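Local coordinates for protein DNA polymerase beta (Leishmania infantum, PDB 4P4M) that catalyses template-directed addition of deoxyribonucleotides to DNA and probably works in base excision repair, at residues 138-143 against 236-241; 165-170 against 225-230; 181-186 against 195-200; 245-250 against 269-274. All blocks are in the same frame, centred on the assembly; numbering follows the deposited sequence.

Contact 1: residues 138-143 against 236-241. With nucleotides of chain C.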
# COMPACT_ATOMS: atom_id res chain seq x y z
N THR A 138 8.19 -18.88 4.77
CA THR A 138 7.29 -18.66 3.65
C THR A 138 8.00 -17.96 2.50
O THR A 138 9.12 -17.45 2.66
CB THR A 138 6.08 -17.80 4.06
OG1 THR A 138 6.50 -16.45 4.29
CG2 THR A 138 5.44 -18.36 5.33
N ASP A 139 7.35 -17.91 1.35
CA ASP A 139 7.88 -17.20 0.19
C ASP A 139 8.04 -15.69 0.45
O ASP A 139 9.01 -15.08 -0.01
CB ASP A 139 7.00 -17.46 -1.05
CG ASP A 139 7.27 -18.82 -1.67
OD1 ASP A 139 8.10 -19.58 -1.12
OD2 ASP A 139 6.66 -19.13 -2.72
N GLN A 140 7.11 -15.11 1.19
CA GLN A 140 7.20 -13.68 1.51
C GLN A 140 8.36 -13.30 2.45
O GLN A 140 8.98 -12.24 2.31
CB GLN A 140 5.89 -13.18 2.14
CG GLN A 140 6.01 -11.74 2.63
CD GLN A 140 4.66 -11.11 2.96
OE1 GLN A 140 3.62 -11.78 2.94
NE2 GLN A 140 4.68 -9.81 3.26
N GLN A 141 8.63 -14.16 3.43
CA GLN A 141 9.75 -13.94 4.33
C GLN A 141 11.05 -14.07 3.56
O GLN A 141 12.04 -13.38 3.85
CB GLN A 141 9.70 -14.92 5.51
CG GLN A 141 8.68 -14.51 6.57
CD GLN A 141 8.31 -15.62 7.54
OE1 GLN A 141 8.59 -16.79 7.31
NE2 GLN A 141 7.65 -15.25 8.63
N ARG A 142 11.05 -14.95 2.56
CA ARG A 142 12.25 -15.19 1.77
C ARG A 142 12.64 -13.97 0.94
O ARG A 142 13.83 -13.72 0.72
CB ARG A 142 12.09 -16.43 0.88
CG ARG A 142 11.89 -17.71 1.68
CD ARG A 142 12.09 -18.97 0.85
NE ARG A 142 11.69 -20.15 1.61
CZ ARG A 142 12.48 -20.83 2.44
NH1 ARG A 142 13.73 -20.45 2.62
NH2 ARG A 142 12.01 -21.89 3.08
N VAL A 143 11.65 -13.21 0.49
CA VAL A 143 11.93 -11.97 -0.23
C VAL A 143 12.52 -10.92 0.71
O VAL A 143 13.46 -10.21 0.35
CB VAL A 143 10.65 -11.41 -0.93
CG1 VAL A 143 10.92 -10.02 -1.49
CG2 VAL A 143 10.19 -12.36 -2.02
N THR A 236 7.85 -11.08 -5.71
CA THR A 236 6.52 -10.80 -5.14
C THR A 236 6.43 -11.22 -3.68
O THR A 236 6.75 -12.36 -3.34
CB THR A 236 5.41 -11.55 -5.92
OG1 THR A 236 5.37 -11.07 -7.26
CG2 THR A 236 4.03 -11.34 -5.26
N MET A 237 6.00 -10.31 -2.81
CA MET A 237 5.77 -10.63 -1.40
C MET A 237 4.35 -11.15 -1.15
O MET A 237 4.16 -12.17 -0.49
CB MET A 237 6.03 -9.40 -0.52
CG MET A 237 7.51 -9.01 -0.41
SD MET A 237 7.71 -7.39 0.35
CE MET A 237 9.49 -7.37 0.57
N ALA A 238 3.36 -10.44 -1.68
CA ALA A 238 1.95 -10.83 -1.54
C ALA A 238 1.16 -10.26 -2.71
O ALA A 238 1.46 -9.17 -3.20
CB ALA A 238 1.37 -10.34 -0.21
N GLN A 239 0.14 -10.99 -3.15
CA GLN A 239 -0.69 -10.52 -4.26
C GLN A 239 -2.10 -11.11 -4.22
O GLN A 239 -2.28 -12.32 -4.10
CB GLN A 239 -0.04 -10.85 -5.61
CG GLN A 239 -0.88 -10.44 -6.84
CD GLN A 239 -0.17 -10.72 -8.16
OE1 GLN A 239 0.98 -11.17 -8.17
NE2 GLN A 239 -0.84 -10.43 -9.28
N GLY A 240 -3.10 -10.23 -4.32
CA GLY A 240 -4.49 -10.62 -4.46
C GLY A 240 -5.14 -9.70 -5.49
O GLY A 240 -4.44 -8.96 -6.18
N PRO A 241 -6.48 -9.74 -5.59
CA PRO A 241 -7.13 -8.92 -6.63
C PRO A 241 -7.18 -7.42 -6.34
O PRO A 241 -7.48 -6.65 -7.26
CB PRO A 241 -8.55 -9.50 -6.69
CG PRO A 241 -8.77 -10.20 -5.41
CD PRO A 241 -7.41 -10.61 -4.87
P DT C 5 -6.21 -8.57 -1.39
OP1 DT C 5 -5.77 -8.26 -2.77
OP2 DT C 5 -7.54 -9.18 -1.14
O5' DT C 5 -5.10 -9.54 -0.73
C5' DT C 5 -3.70 -9.22 -0.89
C4' DT C 5 -2.82 -10.21 -0.13
O4' DT C 5 -3.07 -10.05 1.30
C3' DT C 5 -2.96 -11.71 -0.43
O3' DT C 5 -1.62 -12.17 -0.64
C2' DT C 5 -3.65 -12.28 0.82
C1' DT C 5 -3.12 -11.34 1.89
N1 DT C 5 -3.93 -11.16 3.15
C2 DT C 5 -3.26 -11.21 4.35
O2 DT C 5 -2.07 -11.44 4.44
N3 DT C 5 -4.03 -11.01 5.47
C4 DT C 5 -5.38 -10.75 5.48
O4 DT C 5 -5.98 -10.58 6.54
C5 DT C 5 -6.03 -10.70 4.19
C7 DT C 5 -7.51 -10.43 4.12
C6 DT C 5 -5.29 -10.90 3.09
P DG C 6 -1.28 -13.68 -1.05
OP1 DG C 6 -0.07 -13.65 -1.89
OP2 DG C 6 -2.52 -14.34 -1.54
O5' DG C 6 -0.94 -14.38 0.35
C5' DG C 6 0.22 -13.96 1.07
C4' DG C 6 0.45 -14.87 2.26
O4' DG C 6 -0.47 -14.53 3.33
C3' DG C 6 0.22 -16.35 1.98
O3' DG C 6 1.18 -17.11 2.71
C2' DG C 6 -1.19 -16.59 2.50
C1' DG C 6 -1.20 -15.68 3.71
N9 DG C 6 -2.53 -15.23 4.13
C8 DG C 6 -3.60 -14.93 3.33
N7 DG C 6 -4.65 -14.55 4.00
C5 DG C 6 -4.24 -14.57 5.33
C6 DG C 6 -4.95 -14.25 6.51
O6 DG C 6 -6.12 -13.86 6.60
N1 DG C 6 -4.16 -14.42 7.65
C2 DG C 6 -2.85 -14.84 7.64
N2 DG C 6 -2.24 -14.95 8.83
N3 DG C 6 -2.18 -15.14 6.54
C4 DG C 6 -2.94 -14.99 5.43

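Contact 2: residues 165-170 against 225-230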
# COMPACT_ATOMS: atom_id res chain seq x y z
N ASN A 165 6.69 8.21 -13.34
CA ASN A 165 6.60 8.33 -14.80
C ASN A 165 6.57 6.97 -15.49
O ASN A 165 5.84 6.76 -16.45
CB ASN A 165 7.77 9.16 -15.35
CG ASN A 165 7.74 10.61 -14.88
OD1 ASN A 165 6.73 11.10 -14.38
ND2 ASN A 165 8.86 11.31 -15.04
N TYR A 166 7.38 6.03 -14.97
CA TYR A 166 7.47 4.69 -15.53
C TYR A 166 6.14 3.95 -15.40
O TYR A 166 5.63 3.39 -16.37
CB TYR A 166 8.59 3.89 -14.84
CG TYR A 166 8.86 2.53 -15.46
CD1 TYR A 166 9.77 2.38 -16.51
CD2 TYR A 166 8.21 1.39 -15.01
CE1 TYR A 166 10.02 1.14 -17.08
CE2 TYR A 166 8.46 0.14 -15.57
CZ TYR A 166 9.36 0.02 -16.60
OH TYR A 166 9.59 -1.22 -17.16
N LEU A 167 5.58 3.94 -14.20
CA LEU A 167 4.31 3.23 -13.96
C LEU A 167 3.17 3.85 -14.78
O LEU A 167 2.32 3.12 -15.32
CB LEU A 167 3.97 3.21 -12.46
CG LEU A 167 4.87 2.31 -11.60
CD1 LEU A 167 4.71 2.61 -10.12
CD2 LEU A 167 4.61 0.82 -11.88
N ARG A 168 3.14 5.18 -14.88
CA ARG A 168 2.11 5.86 -15.69
C ARG A 168 2.22 5.49 -17.17
O ARG A 168 1.20 5.23 -17.85
CB ARG A 168 2.19 7.39 -15.52
CG ARG A 168 1.65 7.89 -14.19
CD ARG A 168 1.58 9.42 -14.14
NE ARG A 168 0.77 9.87 -13.02
CZ ARG A 168 0.86 11.07 -12.46
NH1 ARG A 168 1.75 11.95 -12.93
NH2 ARG A 168 0.07 11.39 -11.45
N GLU A 169 3.44 5.50 -17.69
CA GLU A 169 3.65 5.11 -19.07
C GLU A 169 3.23 3.66 -19.33
O GLU A 169 2.54 3.38 -20.32
CB GLU A 169 5.11 5.32 -19.50
CG GLU A 169 5.37 4.88 -20.93
CD GLU A 169 6.82 5.06 -21.35
OE1 GLU A 169 7.61 4.09 -21.21
OE2 GLU A 169 7.17 6.16 -21.82
N LYS A 170 3.64 2.73 -18.47
CA LYS A 170 3.33 1.31 -18.69
C LYS A 170 1.83 1.05 -18.52
O LYS A 170 1.26 0.23 -19.22
CB LYS A 170 4.14 0.38 -17.75
CG LYS A 170 5.66 0.48 -17.90
CD LYS A 170 6.05 0.66 -19.37
CE LYS A 170 7.55 0.81 -19.56
NZ LYS A 170 7.83 1.29 -20.96
N GLU A 225 1.63 -8.71 -14.47
CA GLU A 225 2.30 -9.58 -15.46
C GLU A 225 3.08 -8.77 -16.49
O GLU A 225 4.19 -9.15 -16.90
CB GLU A 225 1.28 -10.46 -16.19
CG GLU A 225 0.65 -11.53 -15.32
CD GLU A 225 -0.50 -12.25 -16.01
OE1 GLU A 225 -1.04 -11.72 -17.01
OE2 GLU A 225 -0.86 -13.36 -15.56
N PHE A 226 2.50 -7.65 -16.93
CA PHE A 226 3.17 -6.77 -17.90
C PHE A 226 4.48 -6.22 -17.32
O PHE A 226 5.53 -6.27 -17.98
CB PHE A 226 2.22 -5.64 -18.33
CG PHE A 226 2.73 -4.81 -19.49
CD1 PHE A 226 2.77 -5.34 -20.77
CD2 PHE A 226 3.15 -3.50 -19.30
CE1 PHE A 226 3.25 -4.59 -21.84
CE2 PHE A 226 3.61 -2.74 -20.36
CZ PHE A 226 3.66 -3.29 -21.63
N LEU A 227 4.43 -5.70 -16.09
CA LEU A 227 5.62 -5.18 -15.42
C LEU A 227 6.67 -6.27 -15.18
O LEU A 227 7.87 -6.00 -15.19
CB LEU A 227 5.25 -4.50 -14.10
CG LEU A 227 4.35 -3.27 -14.20
CD1 LEU A 227 3.89 -2.82 -12.81
CD2 LEU A 227 5.06 -2.12 -14.92
N GLU A 228 6.22 -7.49 -14.94
CA GLU A 228 7.16 -8.61 -14.79
C GLU A 228 7.87 -8.95 -16.12
O GLU A 228 9.07 -9.25 -16.13
CB GLU A 228 6.44 -9.83 -14.20
CG GLU A 228 6.10 -9.64 -12.71
CD GLU A 228 5.15 -10.69 -12.16
OE1 GLU A 228 4.50 -11.39 -12.95
OE2 GLU A 228 5.04 -10.78 -10.92
N SER A 229 7.13 -8.89 -17.23
CA SER A 229 7.73 -9.19 -18.54
C SER A 229 8.79 -8.16 -18.93
O SER A 229 9.73 -8.46 -19.68
CB SER A 229 6.65 -9.30 -19.64
OG SER A 229 6.08 -8.04 -19.96
N LEU A 230 8.65 -6.95 -18.40
CA LEU A 230 9.62 -5.87 -18.63
C LEU A 230 10.81 -5.93 -17.67
O LEU A 230 11.75 -5.13 -17.78
CB LEU A 230 8.94 -4.51 -18.50
CG LEU A 230 7.98 -4.15 -19.63
CD1 LEU A 230 7.08 -2.98 -19.23
CD2 LEU A 230 8.76 -3.84 -20.89
O HOH W 1 11.79 -1.77 -18.30

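Contact 3: residues 181-186 against 195-200. With MG (magnesium ion), chain E; D3T (2',3'-dideoxy-thymidine-5'-triphosphate), chain D.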
# COMPACT_ATOMS: atom_id res chain seq x y z
N ILE A 181 -2.61 6.07 -12.92
CA ILE A 181 -1.74 5.80 -11.78
C ILE A 181 -1.45 7.09 -11.01
O ILE A 181 -1.13 8.12 -11.62
CB ILE A 181 -0.38 5.19 -12.22
CG1 ILE A 181 -0.56 3.76 -12.75
CG2 ILE A 181 0.62 5.21 -11.06
CD1 ILE A 181 -0.70 2.70 -11.65
N LEU A 182 -1.56 7.02 -9.68
CA LEU A 182 -1.22 8.13 -8.78
C LEU A 182 -0.30 7.61 -7.67
O LEU A 182 -0.61 6.60 -7.04
CB LEU A 182 -2.49 8.72 -8.15
CG LEU A 182 -3.55 9.36 -9.06
CD1 LEU A 182 -4.97 9.25 -8.48
CD2 LEU A 182 -3.20 10.82 -9.36
N ILE A 183 0.81 8.31 -7.42
CA ILE A 183 1.73 7.91 -6.36
C ILE A 183 1.45 8.75 -5.11
O ILE A 183 1.48 9.98 -5.17
CB ILE A 183 3.21 8.08 -6.78
CG1 ILE A 183 3.49 7.37 -8.11
CG2 ILE A 183 4.14 7.57 -5.67
CD1 ILE A 183 3.18 5.86 -8.12
N CYS A 184 1.18 8.08 -3.99
CA CYS A 184 0.84 8.76 -2.73
C CYS A 184 1.96 8.60 -1.70
O CYS A 184 3.11 8.85 -2.01
CB CYS A 184 -0.49 8.24 -2.19
SG CYS A 184 -1.88 8.59 -3.34
N GLY A 185 1.62 8.17 -0.48
CA GLY A 185 2.63 7.97 0.56
C GLY A 185 3.42 9.24 0.91
O GLY A 185 2.97 10.36 0.66
N SER A 186 4.60 9.05 1.50
CA SER A 186 5.42 10.18 1.94
C SER A 186 5.97 11.02 0.79
O SER A 186 6.35 12.18 0.98
CB SER A 186 6.57 9.69 2.85
OG SER A 186 7.39 8.77 2.16
N GLY A 195 10.31 5.46 2.07
CA GLY A 195 10.64 4.06 2.31
C GLY A 195 10.26 3.14 1.16
O GLY A 195 10.97 2.17 0.88
N ASP A 196 9.14 3.43 0.51
CA ASP A 196 8.61 2.57 -0.56
C ASP A 196 7.88 3.42 -1.60
O ASP A 196 7.89 4.66 -1.53
CB ASP A 196 7.70 1.47 0.01
CG ASP A 196 6.30 1.98 0.38
OD1 ASP A 196 6.15 3.18 0.59
OD2 ASP A 196 5.33 1.18 0.43
N VAL A 197 7.27 2.76 -2.58
CA VAL A 197 6.43 3.44 -3.57
C VAL A 197 4.97 3.01 -3.35
O VAL A 197 4.65 1.83 -3.50
CB VAL A 197 6.86 3.06 -5.00
CG1 VAL A 197 5.94 3.74 -6.04
CG2 VAL A 197 8.31 3.45 -5.25
N ASP A 198 4.09 3.96 -3.01
CA ASP A 198 2.67 3.66 -2.79
C ASP A 198 1.82 4.15 -3.96
O ASP A 198 1.60 5.36 -4.11
CB ASP A 198 2.15 4.32 -1.50
CG ASP A 198 2.91 3.86 -0.27
OD1 ASP A 198 2.87 2.65 0.05
OD2 ASP A 198 3.54 4.71 0.39
N ALA A 199 1.34 3.22 -4.78
CA ALA A 199 0.59 3.59 -5.97
C ALA A 199 -0.89 3.22 -5.87
O ALA A 199 -1.24 2.19 -5.28
CB ALA A 199 1.21 2.93 -7.21
N ILE A 200 -1.75 4.07 -6.43
CA ILE A 200 -3.16 3.75 -6.65
C ILE A 200 -3.42 3.57 -8.14
O ILE A 200 -3.05 4.42 -8.96
CB ILE A 200 -4.11 4.88 -6.15
CG1 ILE A 200 -3.97 5.07 -4.64
CG2 ILE A 200 -5.59 4.57 -6.53
CD1 ILE A 200 -4.66 6.36 -4.12
MG MG E . 5.20 4.71 1.78
PA D3T D . 3.81 3.68 4.55
O1A D3T D . 4.31 3.31 3.19
O2A D3T D . 3.95 2.59 5.57
O5' D3T D . 2.09 3.37 4.17
C5' D3T D . 1.58 4.16 3.21
C4' D3T D . 0.20 4.79 3.65
O4' D3T D . -0.65 3.80 4.23
C1' D3T D . -1.38 4.35 5.27
N1 D3T D . -1.20 3.53 6.50
C6 D3T D . 0.06 3.05 6.82
C2 D3T D . -2.33 3.29 7.38
O2 D3T D . -3.43 3.72 7.12
N3 D3T D . -2.08 2.54 8.56
C4 D3T D . -0.85 2.10 8.79
O4 D3T D . -0.66 1.39 9.92
C5 D3T D . 0.29 2.31 7.97
C5M D3T D . 1.61 1.77 8.37
C2' D3T D . -0.88 5.79 5.54
C3' D3T D . 0.42 5.84 4.76
O3A D3T D . 3.64 5.14 5.02
PB D3T D . 4.62 6.44 4.37
O1B D3T D . 4.32 6.28 2.92
O2B D3T D . 3.84 7.52 5.07
O3B D3T D . 6.11 6.41 4.74
PG D3T D . 7.49 5.67 4.08
O1G D3T D . 7.04 4.86 2.90
O2G D3T D . 7.98 4.81 5.24
O3G D3T D . 8.38 6.82 3.68
O HOH W 2 5.05 6.70 -2.17
O HOH W 3 6.10 6.15 0.24

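Contact 4: residues 245-250 against 269-274. With nucleotides of chain B.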
# COMPACT_ATOMS: atom_id res chain seq x y z
N MET A 245 2.12 -6.40 -3.46
CA MET A 245 3.35 -5.95 -2.79
C MET A 245 4.53 -6.75 -3.35
O MET A 245 4.54 -7.98 -3.27
CB MET A 245 3.26 -6.20 -1.27
CG MET A 245 2.17 -5.42 -0.55
SD MET A 245 1.83 -6.08 1.11
CE MET A 245 3.48 -6.22 1.80
N GLY A 246 5.52 -6.04 -3.90
CA GLY A 246 6.70 -6.69 -4.46
C GLY A 246 7.92 -5.77 -4.54
O GLY A 246 7.96 -4.71 -3.91
N MET A 247 8.92 -6.19 -5.31
CA MET A 247 10.14 -5.42 -5.50
C MET A 247 10.21 -4.99 -6.97
O MET A 247 10.12 -5.83 -7.87
CB MET A 247 11.39 -6.26 -5.18
CG MET A 247 11.45 -6.82 -3.75
SD MET A 247 11.47 -5.55 -2.46
CE MET A 247 12.96 -4.65 -2.91
N GLY A 248 10.34 -3.69 -7.18
CA GLY A 248 10.45 -3.12 -8.52
C GLY A 248 11.76 -2.36 -8.71
O GLY A 248 12.19 -1.61 -7.83
N ARG A 249 12.39 -2.56 -9.85
CA ARG A 249 13.70 -1.93 -10.12
C ARG A 249 13.67 -1.25 -11.49
O ARG A 249 13.39 -1.91 -12.49
CB ARG A 249 14.79 -3.01 -10.12
CG ARG A 249 16.23 -2.47 -10.23
CD ARG A 249 17.24 -3.58 -10.57
NE ARG A 249 17.23 -4.73 -9.67
CZ ARG A 249 18.06 -4.91 -8.64
NH1 ARG A 249 18.98 -4.00 -8.32
NH2 ARG A 249 17.96 -6.02 -7.90
N LEU A 250 13.95 0.05 -11.53
CA LEU A 250 14.04 0.76 -12.81
C LEU A 250 15.15 0.14 -13.68
O LEU A 250 16.18 -0.27 -13.17
CB LEU A 250 14.31 2.26 -12.60
CG LEU A 250 13.23 3.11 -11.91
CD1 LEU A 250 13.84 4.38 -11.32
CD2 LEU A 250 12.07 3.47 -12.87
N ALA A 269 16.65 -2.34 -6.28
CA ALA A 269 15.25 -2.76 -6.23
C ALA A 269 14.54 -2.06 -5.06
O ALA A 269 15.12 -1.90 -3.98
CB ALA A 269 15.15 -4.29 -6.12
N ARG A 270 13.29 -1.65 -5.27
CA ARG A 270 12.52 -0.91 -4.26
C ARG A 270 11.23 -1.63 -3.92
O ARG A 270 10.66 -2.34 -4.76
CB ARG A 270 12.13 0.49 -4.79
CG ARG A 270 13.28 1.33 -5.36
CD ARG A 270 14.40 1.54 -4.31
NE ARG A 270 15.29 2.66 -4.66
CZ ARG A 270 16.18 3.17 -3.81
NH1 ARG A 270 16.28 2.66 -2.59
NH2 ARG A 270 16.95 4.20 -4.17
N ARG A 271 10.73 -1.42 -2.70
CA ARG A 271 9.40 -1.91 -2.34
C ARG A 271 8.32 -1.11 -3.07
O ARG A 271 8.26 0.11 -2.96
CB ARG A 271 9.16 -1.86 -0.82
CG ARG A 271 9.99 -2.90 -0.08
CD ARG A 271 9.60 -3.00 1.40
NE ARG A 271 9.79 -1.73 2.11
CZ ARG A 271 8.79 -0.99 2.60
NH1 ARG A 271 7.53 -1.38 2.46
NH2 ARG A 271 9.05 0.14 3.23
N VAL A 272 7.50 -1.83 -3.84
CA VAL A 272 6.42 -1.23 -4.61
C VAL A 272 5.09 -1.83 -4.17
O VAL A 272 4.93 -3.05 -4.19
CB VAL A 272 6.65 -1.41 -6.14
CG1 VAL A 272 5.44 -0.87 -6.94
CG2 VAL A 272 7.95 -0.73 -6.58
N ASP A 273 4.16 -0.98 -3.74
CA ASP A 273 2.81 -1.40 -3.34
C ASP A 273 1.80 -0.81 -4.31
O ASP A 273 1.81 0.40 -4.55
CB ASP A 273 2.49 -0.90 -1.91
CG ASP A 273 3.31 -1.59 -0.83
OD1 ASP A 273 4.03 -2.58 -1.12
OD2 ASP A 273 3.22 -1.15 0.34
N ILE A 274 0.93 -1.64 -4.90
CA ILE A 274 -0.11 -1.13 -5.81
C ILE A 274 -1.50 -1.50 -5.27
O ILE A 274 -1.74 -2.66 -4.94
CB ILE A 274 0.06 -1.72 -7.24
CG1 ILE A 274 1.50 -1.52 -7.75
CG2 ILE A 274 -0.99 -1.13 -8.22
CD1 ILE A 274 1.86 -2.33 -9.01
P DA B 5 4.68 -2.81 4.37
OP1 DA B 5 5.50 -2.77 3.14
OP2 DA B 5 5.08 -1.98 5.52
O5' DA B 5 3.19 -2.48 3.94
C5' DA B 5 2.80 -1.22 3.50
C4' DA B 5 1.36 -1.28 3.04
O4' DA B 5 0.53 -1.85 4.08
C3' DA B 5 0.79 0.10 2.77
O3' DA B 5 -0.34 0.01 1.88
C2' DA B 5 0.41 0.50 4.20
C1' DA B 5 -0.24 -0.80 4.67
N9 DA B 5 -0.37 -1.02 6.11
C8 DA B 5 0.58 -1.43 7.01
N7 DA B 5 0.13 -1.57 8.24
C5 DA B 5 -1.21 -1.24 8.15
C6 DA B 5 -2.26 -1.18 9.11
N6 DA B 5 -2.11 -1.48 10.41
N1 DA B 5 -3.48 -0.81 8.67
C2 DA B 5 -3.64 -0.52 7.37
N3 DA B 5 -2.73 -0.53 6.39
C4 DA B 5 -1.53 -0.90 6.85
O HOH W 4 6.49 -3.98 -1.42

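Contact 1: residues 138-143 against 236-241
Q140 and V143, about one turn apart on helix 139-146, pack against M237 at a classic beta bulge, where M237 and A238 both face M245 and the chain turns a corner. The side chain of Q140 crosses that of M237 at about a right angle. Its CB sits 3.3 Å from M237 O, and CG follows at 3.9 Å from M237 CB. CD keeps close to the same carbonyl oxygen; at the tip, NE2 passes M237 CB at 4.0 Å while OE1 comes within 4.1 Å of A238 CB. Q140 OE1 and M237 O are both acceptors and form no hydrogen bond; the extended glutamine chain, with CG anti to the backbone N (chi1 173°), lies across the bulge. V143 offers a methyl instead: its CG1 meets M237 CE at 3.6 Å, the flexible, unbranched methionine being long enough to reach from bulge to helix. V143 CG2 rests near T236 O. Before the helix, T138 is the N-cap and makes a capping box with Q141, whose N donates to T138 OG1 at 3.2 Å; the return bond, from T138 N to Q141 OE1, is weak. Small A238 lets its strand lie close to the DNA backbone of chain C, where Q239 N donates to OP1 of DG6 of chain C over 3.0 Å, nearly straight at 169°.

Contact 2: residues 165-170 against 225-230
K170 and L227 come closest in backbone where helix segments 165-170 and 225-229 pass at 115°, their axes 11.5 Å apart at closest approach. So wide a separation calls for large side chains from both helices. L227 divides its branches: CD1 meets L167 CD2 at 3.8 Å, the two side chains crossing at about a right angle, and CD2 lies 3.9 Å from K170 CB. K170 uses its aliphatic length. Its CG lies 3.6 Å above one face of the Y166 ring, toward the rim; the bend at chi2 (-38°) then turns CD past L230 CD1 at 3.8 Å. Its NZ is held by E169, whose OE1 accepts at 2.8 Å through the anti lone pair in a salt bridge within the helix. Y166 slides past L227 in the opposite direction and brings OH to 3.6 Å from L230 CB; its ring also stacks with that of Y232. F226 closes another part of the interface, with CE2 4.0 Å from K170 O. No direct hydrogen bond links the segments, although a water bound to Y166 OH makes a weak bond to L230 O. The two palm helices are therefore joined chiefly by apolar packing, the amphipathic lysine and tyrosine giving carbon to the interface and their polar ends to charge or water.

Contact 3: residues 181-186 against 195-200
D198 OD2 lies 3.4 Å from G185 CA and binds the magnesium ion, which D196 OD1 also binds; both metal bonds are 2.2 Å long. One oxygen from each phosphate of the dideoxythymidine triphosphate (O1A, O1B and O1G) and a water complete six ligands, and the cation probably offsets the crowding of negative charge between the two carboxylates and the triphosphate. Two donors from these segments meet on the outer phosphate: S186 OG gives a hydrogen bond of 2.7 Å to O3G, and G195 N reaches the same oxygen at 2.9 Å. S186 N donates to O1B. With OG between the backbone N and the carbonyl carbon (chi1 60°), the serine turns its hydroxyl onto the phosphate, and S194 OG is a second partner. G185, lacking a side chain and with a positive phi of 59°, leaves room for the carboxylate of D198 beside it. This is the palm of a family X polymerase, a nucleotidyltransferase fold, and D196 and D198 form a DxD pair on strand 193-203. Behind the metal, a water accepts from D198 N and donates to C184 O, while C184 N donates to D198 O at 2.8 Å, so both the N-H and the C=O of D198 are engaged. Farther out, L182 and I200 form an antiparallel hydrogen-bonded pair, with L182 N to I200 O at 3.1 Å. Compact A199 accommodates I183, whose CD1 comes within 3.6 Å of A199 CB; C184 SG meets I200 CD1, also at 3.6 Å, and I200 packs onward against F289 of helix 282-290.

Contact 4: residues 245-250 against 269-274
M245 and D273 lie side by side and point the same way, a non-hydrogen-bonded pair in the antiparallel part of the palm sheet formed by strands 243-248 and 270-277. M245 CG passes D273 OD1 at 3.4 Å. Two residues along, on the same face, M247 and R271 cross obliquely, with SD 3.9 Å from R271 CG. Bends at chi2 (-61°) and chi3 (-59°) fold the methionine back over its neighbour strand, so that CE ends 3.9 Å from A269 CB. The other face is built differently: G246 and G248 have no side chains, and V272 CG2 takes advantage by settling 3.9 Å from G248 N. Each glycine also exchanges a pair of backbone hydrogen bonds, G246 with V272 and G248 with R270, the bond from V272 N to G246 O being 2.9 Å. At the far end the guanidinium of R249 lies with one face over A269, whose N stands 3.5 Å above the plane, offset toward the rim; small A269 admits this approach, and E234 holds R249 NE in a salt bridge. R270 is likewise paired outside, with E159. D273 OD2 is close to D196 OD2 of the metal site, and probably corresponds to the third active-site aspartate of family X polymerases. R271 suits an anionic neighbour: bent at chi3, it presents its guanidinium edge to DA5 of chain B, with NH1 2.6 Å from OP1.

Overall arrangement
From the N terminus, contact 1 opens first at 138-143, contact 2 at 165-170 and contact 3 at 181-186. Contact 3 closes almost at once at 195-200, contact 2 at 225-230 and contact 1 at 236-241, so the three loops sit one within another. Contact 4 follows in series, joining 245-250 to 269-274. Contacts 3 and 4 share the palm sheet: strands 193-203 and 270-277 run as parallel neighbours, with V197 between R271 and D273. Contact 1 joins the sheet through backbone bonds of M237 and A238 to M245 of contact 4, and ties in helix 139-146. Contact 2 joins the palm helices, where R168 reaches I181 O of contact 3 and Y166 packs on L250 of contact 4.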